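Local coordinates for protein predicted protease of the collagenase family (Methanopyrus kandleri, PDB 5D88) that binds a zinc ion on a TIM-barrel scaffold and probably acts as a peptidase of the U32 family, at residues 169-175 with 236-242; 185-191 with 242-248; 102-107 with 128-133. One frame throughout, in Å; residues are numbered along the deposited sequence.

Contact 1 (169-175 with 236-242); sequences NSNEEEV and EVREELF
With CG of Leu241 anti to the carbonyl carbon (chi1 -52°), its two methyls reach the start of helix 172-181: CD1 lies 3.9 Å from Glu172 CA, and CD2 is 3.9 Å from Glu172 CG. Val175, whose CG1 stands anti to the backbone N (chi1 170°), divides its branches, CG1 meeting Leu241 CB and CG2 approaching Phe242 CZ at 3.8 Å; a beta-branched residue suits a place with two apolar neighbours. The Phe242 ring also turns its edge to the backbone, CE2 being 3.5 Å from Asn169 O. That same oxygen accepts from Arg238 N at 3.0 Å. In this TIM barrel the bond joins the loop ahead of strand 244-247 to the turn leading into helix 172-181, which Asn171 N-caps by accepting from Glu174 N. A water links Ser170 OG to Glu236 O. Arg238 stretches its CD along Ser170 O (3.7 Å) and its NH1 past Glu172 CB, while NE and NH2 grip Glu240 OE2 side-on, NE to Glu240 OE2 measuring 2.9 Å. Were Arg238 replaced by an alanine, Glu240 would probably lose its charge partner and be free to turn, and a gap would open beside Ser170.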
loop_
_atom_site.group_PDB
_atom_site.type_symbol
_atom_site.label_atom_id
_atom_site.label_comp_id
_atom_site.label_asym_id
_atom_site.label_seq_id
_atom_site.Cartn_x
_atom_site.Cartn_y
_atom_site.Cartn_z
ATOM N N ASN A 169 -14.750 -6.941 -10.747
ATOM C CA ASN A 169 -14.817 -7.319 -12.151
ATOM C C ASN A 169 -16.163 -7.903 -12.547
ATOM O O ASN A 169 -16.488 -7.898 -13.737
ATOM C CB ASN A 169 -13.732 -8.336 -12.467
ATOM C CG ASN A 169 -12.394 -7.703 -12.689
ATOM O OD1 ASN A 169 -12.249 -6.482 -12.582
ATOM N ND2 ASN A 169 -11.393 -8.524 -13.014
ATOM N N SER A 170 -16.940 -8.427 -11.598
ATOM C CA SER A 170 -18.266 -8.954 -11.907
ATOM C C SER A 170 -19.355 -8.252 -11.111
ATOM O O SER A 170 -20.467 -8.777 -10.999
ATOM C CB SER A 170 -18.344 -10.465 -11.644
ATOM O OG SER A 170 -17.541 -11.208 -12.536
ATOM N N ASN A 171 -19.073 -7.078 -10.569
ATOM C CA ASN A 171 -19.954 -6.436 -9.601
ATOM C C ASN A 171 -20.670 -5.277 -10.291
ATOM O O ASN A 171 -20.165 -4.155 -10.342
ATOM C CB ASN A 171 -19.164 -5.973 -8.379
ATOM C CG ASN A 171 -20.068 -5.613 -7.216
ATOM O OD1 ASN A 171 -21.165 -5.107 -7.413
ATOM N ND2 ASN A 171 -19.610 -5.867 -6.002
ATOM N N GLU A 172 -21.880 -5.548 -10.797
ATOM C CA GLU A 172 -22.590 -4.523 -11.560
ATOM C C GLU A 172 -22.919 -3.318 -10.690
ATOM O O GLU A 172 -22.757 -2.170 -11.120
ATOM C CB GLU A 172 -23.864 -5.099 -12.176
ATOM C CG GLU A 172 -24.614 -4.109 -13.072
ATOM C CD GLU A 172 -25.732 -3.342 -12.355
ATOM O OE1 GLU A 172 -26.573 -3.978 -11.677
ATOM O OE2 GLU A 172 -25.778 -2.095 -12.486
ATOM N N GLU A 173 -23.377 -3.561 -9.462
ATOM C CA GLU A 173 -23.791 -2.476 -8.576
ATOM C C GLU A 173 -22.632 -1.531 -8.291
ATOM O O GLU A 173 -22.781 -0.304 -8.347
ATOM C CB GLU A 173 -24.325 -3.071 -7.278
ATOM C CG GLU A 173 -24.953 -2.099 -6.305
ATOM C CD GLU A 173 -25.208 -2.745 -4.941
ATOM O OE1 GLU A 173 -24.280 -2.741 -4.096
ATOM O OE2 GLU A 173 -26.320 -3.279 -4.724
ATOM N N GLU A 174 -21.469 -2.087 -7.961
ATOM C CA GLU A 174 -20.355 -1.239 -7.566
ATOM C C GLU A 174 -19.713 -0.565 -8.774
ATOM O O GLU A 174 -19.309 0.602 -8.696
ATOM C CB GLU A 174 -19.351 -2.056 -6.756
ATOM C CG GLU A 174 -19.937 -2.440 -5.394
ATOM C CD GLU A 174 -19.003 -3.238 -4.488
ATOM O OE1 GLU A 174 -17.769 -3.211 -4.687
ATOM O OE2 GLU A 174 -19.519 -3.895 -3.558
ATOM N N VAL A 175 -19.641 -1.252 -9.912
ATOM C CA VAL A 175 -19.139 -0.577 -11.101
ATOM C C VAL A 175 -20.089 0.541 -11.501
ATOM O O VAL A 175 -19.657 1.624 -11.907
ATOM C CB VAL A 175 -18.909 -1.583 -12.242
ATOM C CG1 VAL A 175 -18.620 -0.858 -13.561
ATOM C CG2 VAL A 175 -17.751 -2.507 -11.877
ATOM N N GLU A 236 -12.718 -14.291 -13.356
ATOM C CA GLU A 236 -14.034 -14.049 -13.911
ATOM C C GLU A 236 -14.209 -12.565 -14.168
ATOM O O GLU A 236 -13.648 -11.726 -13.464
ATOM C CB GLU A 236 -15.105 -14.542 -12.941
ATOM C CG GLU A 236 -14.944 -16.007 -12.547
ATOM C CD GLU A 236 -15.565 -16.959 -13.555
ATOM O OE1 GLU A 236 -16.325 -16.496 -14.435
ATOM O OE2 GLU A 236 -15.298 -18.178 -13.468
ATOM N N VAL A 237 -15.002 -12.232 -15.182
ATOM C CA VAL A 237 -15.244 -10.832 -15.488
ATOM C C VAL A 237 -16.558 -10.712 -16.229
ATOM O O VAL A 237 -16.980 -11.631 -16.927
ATOM C CB VAL A 237 -14.078 -10.243 -16.313
ATOM C CG1 VAL A 237 -13.901 -11.033 -17.591
ATOM C CG2 VAL A 237 -14.312 -8.758 -16.577
ATOM N N ARG A 238 -17.190 -9.560 -16.091
ATOM C CA ARG A 238 -18.369 -9.190 -16.860
ATOM C C ARG A 238 -17.948 -8.042 -17.776
ATOM O O ARG A 238 -17.958 -6.871 -17.387
ATOM C CB ARG A 238 -19.509 -8.828 -15.928
ATOM C CG ARG A 238 -20.168 -10.077 -15.342
ATOM C CD ARG A 238 -21.325 -9.731 -14.452
ATOM N NE ARG A 238 -22.372 -9.069 -15.217
ATOM C CZ ARG A 238 -23.425 -8.464 -14.681
ATOM N NH1 ARG A 238 -23.569 -8.426 -13.360
ATOM N NH2 ARG A 238 -24.329 -7.891 -15.467
ATOM N N GLU A 239 -17.547 -8.393 -19.004
ATOM C CA GLU A 239 -16.910 -7.402 -19.866
ATOM C C GLU A 239 -17.862 -6.292 -20.245
ATOM O O GLU A 239 -17.421 -5.169 -20.501
ATOM C CB GLU A 239 -16.373 -8.050 -21.138
ATOM C CG GLU A 239 -15.208 -8.970 -20.913
ATOM C CD GLU A 239 -14.559 -9.381 -22.212
ATOM O OE1 GLU A 239 -15.024 -8.929 -23.288
ATOM O OE2 GLU A 239 -13.573 -10.149 -22.153
ATOM N N GLU A 240 -19.162 -6.584 -20.292
ATOM C CA GLU A 240 -20.147 -5.580 -20.673
ATOM C C GLU A 240 -20.172 -4.403 -19.705
ATOM O O GLU A 240 -20.734 -3.356 -20.044
ATOM C CB GLU A 240 -21.544 -6.227 -20.779
ATOM C CG GLU A 240 -22.195 -6.658 -19.452
ATOM C CD GLU A 240 -21.759 -8.040 -18.963
ATOM O OE1 GLU A 240 -20.774 -8.607 -19.483
ATOM O OE2 GLU A 240 -22.410 -8.561 -18.037
ATOM N N LEU A 241 -19.575 -4.543 -18.514
ATOM C CA LEU A 241 -19.533 -3.442 -17.561
ATOM C C LEU A 241 -18.421 -2.459 -17.855
ATOM O O LEU A 241 -18.379 -1.391 -17.238
ATOM C CB LEU A 241 -19.334 -3.960 -16.131
ATOM C CG LEU A 241 -20.283 -5.053 -15.610
ATOM C CD1 LEU A 241 -19.929 -5.490 -14.174
ATOM C CD2 LEU A 241 -21.686 -4.533 -15.674
ATOM N N PHE A 242 -17.516 -2.786 -18.765
ATOM C CA PHE A 242 -16.280 -2.034 -18.890
ATOM C C PHE A 242 -16.086 -1.546 -20.314
ATOM O O PHE A 242 -16.621 -2.102 -21.268
ATOM C CB PHE A 242 -15.101 -2.890 -18.452
ATOM C CG PHE A 242 -15.155 -3.275 -17.008
ATOM C CD1 PHE A 242 -14.710 -2.404 -16.032
ATOM C CD2 PHE A 242 -15.678 -4.504 -16.624
ATOM C CE1 PHE A 242 -14.760 -2.767 -14.693
ATOM C CE2 PHE A 242 -15.746 -4.865 -15.300
ATOM C CZ PHE A 242 -15.284 -3.996 -14.326
HETATM O O HOH W 1 -11.317 -10.937 -13.887
HETATM O O HOH W 2 -15.203 -11.381 -11.088
#

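Contact 2 (185-191 with 242-248); sequences ELRTAVG and FDEVFIL
Thr188 and Val245, Arg187 and Glu244, Ala189 and Phe246, and Val190 and Ile247 pair in parallel as strands 185-190 and 244-247, the seventh and eighth of the TIM barrel. The backbone ladder runs from Thr188 N to Glu244 O, through Phe246 N to Thr188 O (2.8 Å) and Val190 N to Phe246 O, to Leu248 N and Val190 O. At its start Leu186 O takes two donors, Asp243 N and Glu244 N.

Among side-chain polar bonds, Asp243 OD2 receives Leu186 N through its anti lone pair, 2.8 Å away and almost straight (174°), and also has a salt bridge to Arg179. Arg187 grips Glu244 side-on: NE and NH2 both meet Glu244 OE1 at 2.9 Å, close to the guanidinium plane. Having CG anti to the backbone N (chi1 178°), Arg187 extends before bending at chi3 onto this oxygen; its NH2 also binds Gln81, and Trp25 adds a cation-pi contact. Arg23 bridges Glu244 OE2 and Glu185 OE1, the latter lying 3.7 Å from Asp243 OD2.

The apolar contacts include a CH-pi interaction, Thr188 CB sitting 3.4 Å from the Phe242 ring centroid and squarely over the face. Val190 CB meets Ile247 CD1 at 3.8 Å, and Ala189, a single methyl near both Phe246 and Leu248, touches Leu248 CD1 at 3.9 Å.

Arginines thus stand among the acids gathered here, so the carboxylate of buried Glu244 and those of partly exposed Glu185 and Asp243 are likely to stay ionised, their mutual repulsion offset by Arg23, Arg179 and Arg187.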
loop_
_atom_site.group_PDB
_atom_site.type_symbol
_atom_site.label_atom_id
_atom_site.label_comp_id
_atom_site.label_asym_id
_atom_site.label_seq_id
_atom_site.Cartn_x
_atom_site.Cartn_y
_atom_site.Cartn_z
ATOM N N GLU A 185 -13.025 6.505 -18.776
ATOM C CA GLU A 185 -13.201 5.137 -19.215
ATOM C C GLU A 185 -12.860 4.196 -18.071
ATOM O O GLU A 185 -11.965 4.465 -17.266
ATOM C CB GLU A 185 -12.291 4.846 -20.410
ATOM C CG GLU A 185 -12.486 5.780 -21.584
ATOM C CD GLU A 185 -13.846 5.646 -22.188
ATOM O OE1 GLU A 185 -14.114 4.572 -22.744
ATOM O OE2 GLU A 185 -14.645 6.608 -22.110
ATOM N N LEU A 186 -13.568 3.076 -18.001
ATOM C CA LEU A 186 -13.268 2.066 -16.996
ATOM C C LEU A 186 -12.699 0.814 -17.646
ATOM O O LEU A 186 -13.252 0.292 -18.624
ATOM C CB LEU A 186 -14.500 1.712 -16.179
ATOM C CG LEU A 186 -15.083 2.879 -15.405
ATOM C CD1 LEU A 186 -16.285 2.358 -14.675
ATOM C CD2 LEU A 186 -14.087 3.490 -14.425
ATOM N N ARG A 187 -11.614 0.325 -17.063
ATOM C CA ARG A 187 -10.911 -0.864 -17.508
ATOM C C ARG A 187 -11.005 -1.939 -16.439
ATOM O O ARG A 187 -11.020 -1.643 -15.237
ATOM C CB ARG A 187 -9.446 -0.530 -17.775
ATOM C CG ARG A 187 -8.557 -1.684 -18.206
ATOM C CD ARG A 187 -7.099 -1.227 -18.395
ATOM N NE ARG A 187 -6.880 -0.551 -19.663
ATOM C CZ ARG A 187 -5.688 -0.296 -20.188
ATOM N NH1 ARG A 187 -4.574 -0.668 -19.565
ATOM N NH2 ARG A 187 -5.606 0.334 -21.348
ATOM N N THR A 188 -11.045 -3.191 -16.893
ATOM C CA THR A 188 -10.969 -4.355 -16.025
ATOM C C THR A 188 -9.733 -5.165 -16.376
ATOM O O THR A 188 -9.415 -5.349 -17.556
ATOM C CB THR A 188 -12.222 -5.233 -16.164
ATOM O OG1 THR A 188 -12.064 -6.409 -15.377
ATOM C CG2 THR A 188 -12.464 -5.634 -17.611
ATOM N N ALA A 189 -9.029 -5.618 -15.347
ATOM C CA ALA A 189 -7.848 -6.459 -15.500
ATOM C C ALA A 189 -8.225 -7.895 -15.206
ATOM O O ALA A 189 -8.767 -8.178 -14.139
ATOM C CB ALA A 189 -6.737 -6.023 -14.548
ATOM N N VAL A 190 -7.922 -8.795 -16.144
ATOM C CA VAL A 190 -8.250 -10.218 -16.030
ATOM C C VAL A 190 -6.982 -11.010 -15.748
ATOM O O VAL A 190 -6.015 -10.940 -16.514
ATOM C CB VAL A 190 -8.919 -10.735 -17.310
ATOM C CG1 VAL A 190 -9.287 -12.210 -17.166
ATOM C CG2 VAL A 190 -10.131 -9.858 -17.647
ATOM N N GLY A 191 -7.013 -11.806 -14.687
ATOM C CA GLY A 191 -5.843 -12.520 -14.248
ATOM C C GLY A 191 -5.034 -11.741 -13.255
ATOM O O GLY A 191 -3.844 -12.024 -13.076
ATOM N N PHE A 242 -17.516 -2.786 -18.765
ATOM C CA PHE A 242 -16.280 -2.034 -18.890
ATOM C C PHE A 242 -16.086 -1.546 -20.314
ATOM O O PHE A 242 -16.621 -2.102 -21.268
ATOM C CB PHE A 242 -15.101 -2.890 -18.452
ATOM C CG PHE A 242 -15.155 -3.275 -17.008
ATOM C CD1 PHE A 242 -14.710 -2.404 -16.032
ATOM C CD2 PHE A 242 -15.678 -4.504 -16.624
ATOM C CE1 PHE A 242 -14.760 -2.767 -14.693
ATOM C CE2 PHE A 242 -15.746 -4.865 -15.300
ATOM C CZ PHE A 242 -15.284 -3.996 -14.326
ATOM N N ASP A 243 -15.323 -0.469 -20.435
ATOM C CA ASP A 243 -14.955 0.075 -21.728
ATOM C C ASP A 243 -13.727 -0.594 -22.317
ATOM O O ASP A 243 -13.570 -0.594 -23.547
ATOM C CB ASP A 243 -14.680 1.572 -21.584
ATOM C CG ASP A 243 -15.846 2.315 -20.979
ATOM O OD1 ASP A 243 -16.912 2.371 -21.624
ATOM O OD2 ASP A 243 -15.703 2.828 -19.857
ATOM N N GLU A 244 -12.869 -1.157 -21.461
ATOM C CA GLU A 244 -11.588 -1.732 -21.851
ATOM C C GLU A 244 -11.346 -2.976 -21.033
ATOM O O GLU A 244 -11.659 -2.999 -19.840
ATOM C CB GLU A 244 -10.420 -0.771 -21.605
ATOM C CG GLU A 244 -10.557 0.517 -22.367
ATOM C CD GLU A 244 -9.415 1.495 -22.151
ATOM O OE1 GLU A 244 -8.384 1.143 -21.522
ATOM O OE2 GLU A 244 -9.562 2.645 -22.626
ATOM N N VAL A 245 -10.753 -3.985 -21.670
ATOM C CA VAL A 245 -10.378 -5.232 -21.024
ATOM C C VAL A 245 -8.882 -5.389 -21.181
ATOM O O VAL A 245 -8.357 -5.268 -22.292
ATOM C CB VAL A 245 -11.108 -6.448 -21.627
ATOM C CG1 VAL A 245 -10.631 -7.729 -20.975
ATOM C CG2 VAL A 245 -12.584 -6.315 -21.431
ATOM N N PHE A 246 -8.204 -5.654 -20.077
ATOM C CA PHE A 246 -6.758 -5.822 -20.051
ATOM C C PHE A 246 -6.482 -7.244 -19.596
ATOM O O PHE A 246 -6.765 -7.602 -18.447
ATOM C CB PHE A 246 -6.134 -4.786 -19.121
ATOM C CG PHE A 246 -4.677 -4.980 -18.839
ATOM C CD1 PHE A 246 -3.802 -5.494 -19.781
ATOM C CD2 PHE A 246 -4.171 -4.605 -17.603
ATOM C CE1 PHE A 246 -2.443 -5.650 -19.471
ATOM C CE2 PHE A 246 -2.814 -4.748 -17.303
ATOM C CZ PHE A 246 -1.959 -5.273 -18.238
ATOM N N ILE A 247 -5.933 -8.045 -20.499
ATOM C CA ILE A 247 -5.613 -9.438 -20.217
ATOM C C ILE A 247 -4.173 -9.526 -19.734
ATOM O O ILE A 247 -3.244 -9.206 -20.482
ATOM C CB ILE A 247 -5.814 -10.303 -21.467
ATOM C CG1 ILE A 247 -7.231 -10.133 -22.001
ATOM C CG2 ILE A 247 -5.482 -11.739 -21.157
ATOM C CD1 ILE A 247 -8.289 -10.507 -21.011
ATOM N N LEU A 248 -3.974 -9.990 -18.495
ATOM C CA LEU A 248 -2.611 -10.202 -18.003
ATOM C C LEU A 248 -2.078 -11.573 -18.396
ATOM O O LEU A 248 -1.050 -11.680 -19.066
ATOM C CB LEU A 248 -2.544 -10.089 -16.487
ATOM C CG LEU A 248 -2.468 -8.728 -15.877
ATOM C CD1 LEU A 248 -3.828 -8.139 -16.068
ATOM C CD2 LEU A 248 -2.093 -8.822 -14.425
#

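Contact 3 (102-107 with 128-133); sequences LRSTLD and VLATEY
Tyr133 OH is the polar meeting point of helices 98-113 and 123-132, and it is used as both acceptor and donor. Arg103 NE donates a hydrogen bond to Tyr133 OH at 2.9 Å, nearly straight (169°) and close to the guanidinium plane. The hydroxyl in turn donates to Asp107 OD1, with Tyr133 OH only 2.7 Å from that oxygen and approaching it from above the carboxylate plane. Tyrosine suits the place, because its long ring carries a two-way hydroxyl across from the end of one helix to the flank of the other.

The Arg103 chain bends at both chi2 (-66°) and chi3 (-53°), folding back so that NE comes beside the phenol, the guanidinium standing nearly upright to the ring. Its NH1 is hydrogen-bonded to Tyr99 OH on the same helix. Glu132 lays its CB over the centre of one guanidinium face, and NH1 of Arg103 is 3.8 Å from Glu132 CG. The carboxylate of Glu132 gives charge attraction alone: Arg103 NH1 and Glu132 OE1 are 4.3 Å apart, and no N-H points at the oxygen.

Beside this polar group the two helices, which flank strand 117-120 of the TIM barrel in the chain, pack with apolar side chains. Leu106 CB presses on the face of the Tyr133 ring, 3.5 Å from Tyr133 CZ. Its methyls fork, CD1 to Val128 CG1 and Leu106 CD2 to Leu129 CD2 at 3.8 Å, while Leu102 CD2 meets Val128 CG2 tip to tip.

The chain of two hydrogen bonds from Arg103 through the phenol to Asp107 fixes the hydroxyl's rotation, and the positive guanidinium would probably polarise the phenol and strengthen its donation to the acid.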
loop_
_atom_site.group_PDB
_atom_site.type_symbol
_atom_site.label_atom_id
_atom_site.label_comp_id
_atom_site.label_asym_id
_atom_site.label_seq_id
_atom_site.Cartn_x
_atom_site.Cartn_y
_atom_site.Cartn_z
ATOM N N LEU A 102 11.889 12.276 -12.490
ATOM C CA LEU A 102 10.585 11.851 -12.979
ATOM C C LEU A 102 10.345 12.360 -14.390
ATOM O O LEU A 102 9.909 11.612 -15.266
ATOM C CB LEU A 102 9.495 12.348 -12.032
ATOM C CG LEU A 102 8.061 12.083 -12.470
ATOM C CD1 LEU A 102 7.837 10.569 -12.689
ATOM C CD2 LEU A 102 7.109 12.633 -11.439
ATOM N N ARG A 103 10.631 13.640 -14.633
ATOM C CA ARG A 103 10.410 14.182 -15.965
ATOM C C ARG A 103 11.319 13.506 -16.977
ATOM O O ARG A 103 10.918 13.284 -18.123
ATOM C CB ARG A 103 10.631 15.700 -15.976
ATOM C CG ARG A 103 9.675 16.486 -15.100
ATOM C CD ARG A 103 8.241 16.403 -15.607
ATOM N NE ARG A 103 8.169 16.785 -17.009
ATOM C CZ ARG A 103 7.957 18.024 -17.442
ATOM N NH1 ARG A 103 7.754 19.022 -16.588
ATOM N NH2 ARG A 103 7.935 18.266 -18.739
ATOM N N SER A 104 12.556 13.180 -16.585
ATOM C CA SER A 104 13.430 12.456 -17.504
ATOM C C SER A 104 12.825 11.116 -17.898
ATOM O O SER A 104 12.888 10.711 -19.067
ATOM C CB SER A 104 14.797 12.232 -16.880
ATOM O OG SER A 104 15.652 11.738 -17.866
ATOM N N THR A 105 12.267 10.402 -16.925
ATOM C CA THR A 105 11.616 9.116 -17.191
ATOM C C THR A 105 10.411 9.287 -18.113
ATOM O O THR A 105 10.252 8.547 -19.091
ATOM C CB THR A 105 11.212 8.468 -15.865
ATOM O OG1 THR A 105 12.388 8.148 -15.123
ATOM C CG2 THR A 105 10.412 7.165 -16.074
ATOM N N LEU A 106 9.554 10.269 -17.829
ATOM C CA LEU A 106 8.387 10.450 -18.678
ATOM C C LEU A 106 8.786 10.907 -20.075
ATOM O O LEU A 106 8.150 10.505 -21.050
ATOM C CB LEU A 106 7.412 11.426 -18.032
ATOM C CG LEU A 106 6.952 10.967 -16.648
ATOM C CD1 LEU A 106 6.012 11.969 -16.044
ATOM C CD2 LEU A 106 6.303 9.608 -16.710
ATOM N N ASP A 107 9.844 11.719 -20.203
ATOM C CA ASP A 107 10.341 12.064 -21.532
ATOM C C ASP A 107 10.769 10.824 -22.292
ATOM O O ASP A 107 10.558 10.718 -23.506
ATOM C CB ASP A 107 11.534 13.006 -21.446
ATOM C CG ASP A 107 11.164 14.403 -21.054
ATOM O OD1 ASP A 107 9.962 14.757 -20.990
ATOM O OD2 ASP A 107 12.130 15.161 -20.824
ATOM N N VAL A 128 1.337 14.609 -12.694
ATOM C CA VAL A 128 2.390 15.141 -13.558
ATOM C C VAL A 128 2.144 14.740 -15.008
ATOM O O VAL A 128 2.290 15.564 -15.923
ATOM C CB VAL A 128 3.777 14.675 -13.075
ATOM C CG1 VAL A 128 4.859 15.130 -14.039
ATOM C CG2 VAL A 128 4.094 15.216 -11.674
ATOM N N LEU A 129 1.785 13.468 -15.244
ATOM C CA LEU A 129 1.514 13.002 -16.605
ATOM C C LEU A 129 0.387 13.787 -17.245
ATOM O O LEU A 129 0.498 14.224 -18.397
ATOM C CB LEU A 129 1.160 11.511 -16.613
ATOM C CG LEU A 129 2.339 10.585 -16.725
ATOM C CD1 LEU A 129 1.894 9.186 -16.304
ATOM C CD2 LEU A 129 2.904 10.602 -18.168
ATOM N N ALA A 130 -0.716 13.970 -16.514
ATOM C CA ALA A 130 -1.877 14.654 -17.084
ATOM C C ALA A 130 -1.589 16.126 -17.359
ATOM O O ALA A 130 -2.091 16.693 -18.333
ATOM C CB ALA A 130 -3.068 14.525 -16.144
ATOM N N THR A 131 -0.813 16.763 -16.489
ATOM C CA THR A 131 -0.531 18.185 -16.622
ATOM C C THR A 131 0.488 18.472 -17.719
ATOM O O THR A 131 0.314 19.419 -18.492
ATOM C CB THR A 131 -0.056 18.735 -15.285
ATOM O OG1 THR A 131 -1.120 18.598 -14.343
ATOM C CG2 THR A 131 0.287 20.198 -15.391
ATOM N N GLU A 132 1.565 17.692 -17.799
ATOM C CA GLU A 132 2.719 18.067 -18.612
ATOM C C GLU A 132 2.876 17.290 -19.915
ATOM O O GLU A 132 3.699 17.693 -20.757
ATOM C CB GLU A 132 4.008 17.915 -17.781
ATOM C CG GLU A 132 4.005 18.701 -16.455
ATOM C CD GLU A 132 3.942 20.203 -16.647
ATOM O OE1 GLU A 132 3.961 20.659 -17.797
ATOM O OE2 GLU A 132 3.854 20.940 -15.644
ATOM N N TYR A 133 2.139 16.195 -20.102
ATOM C CA TYR A 133 2.287 15.328 -21.261
ATOM C C TYR A 133 0.944 15.191 -21.964
ATOM O O TYR A 133 -0.082 15.696 -21.499
ATOM C CB TYR A 133 2.869 13.957 -20.851
ATOM C CG TYR A 133 4.292 14.114 -20.377
ATOM C CD1 TYR A 133 4.556 14.465 -19.066
ATOM C CD2 TYR A 133 5.367 13.992 -21.256
ATOM C CE1 TYR A 133 5.850 14.671 -18.621
ATOM C CE2 TYR A 133 6.664 14.185 -20.820
ATOM C CZ TYR A 133 6.896 14.533 -19.494
ATOM O OH TYR A 133 8.169 14.762 -19.021
#

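Contacts 1 and 2 are neighbours, with centres about 10 Å apart, and share Phe242, whose ring serves both. Asn169 of contact 1 reaches strand 185-190 with its amide: Asn169 ND2 lies 2.9 Å from Ala189 O, and OD1 makes a weak bond to Thr188. Helix 172-181 is followed, after a short connection, by that strand, and the two contacts meet where the start of the helix and the loop 236-242 come up against it. Contact 3 lies on the other side of the chain's centre, its centre about 24 Å from that of contact 2 and 32 Å from that of contact 1. All three lie away from the zinc site of Cys88 and His209. An acetate ion, probably from the crystallisation liquor, lies about 4 Å from the Leu248 side chain.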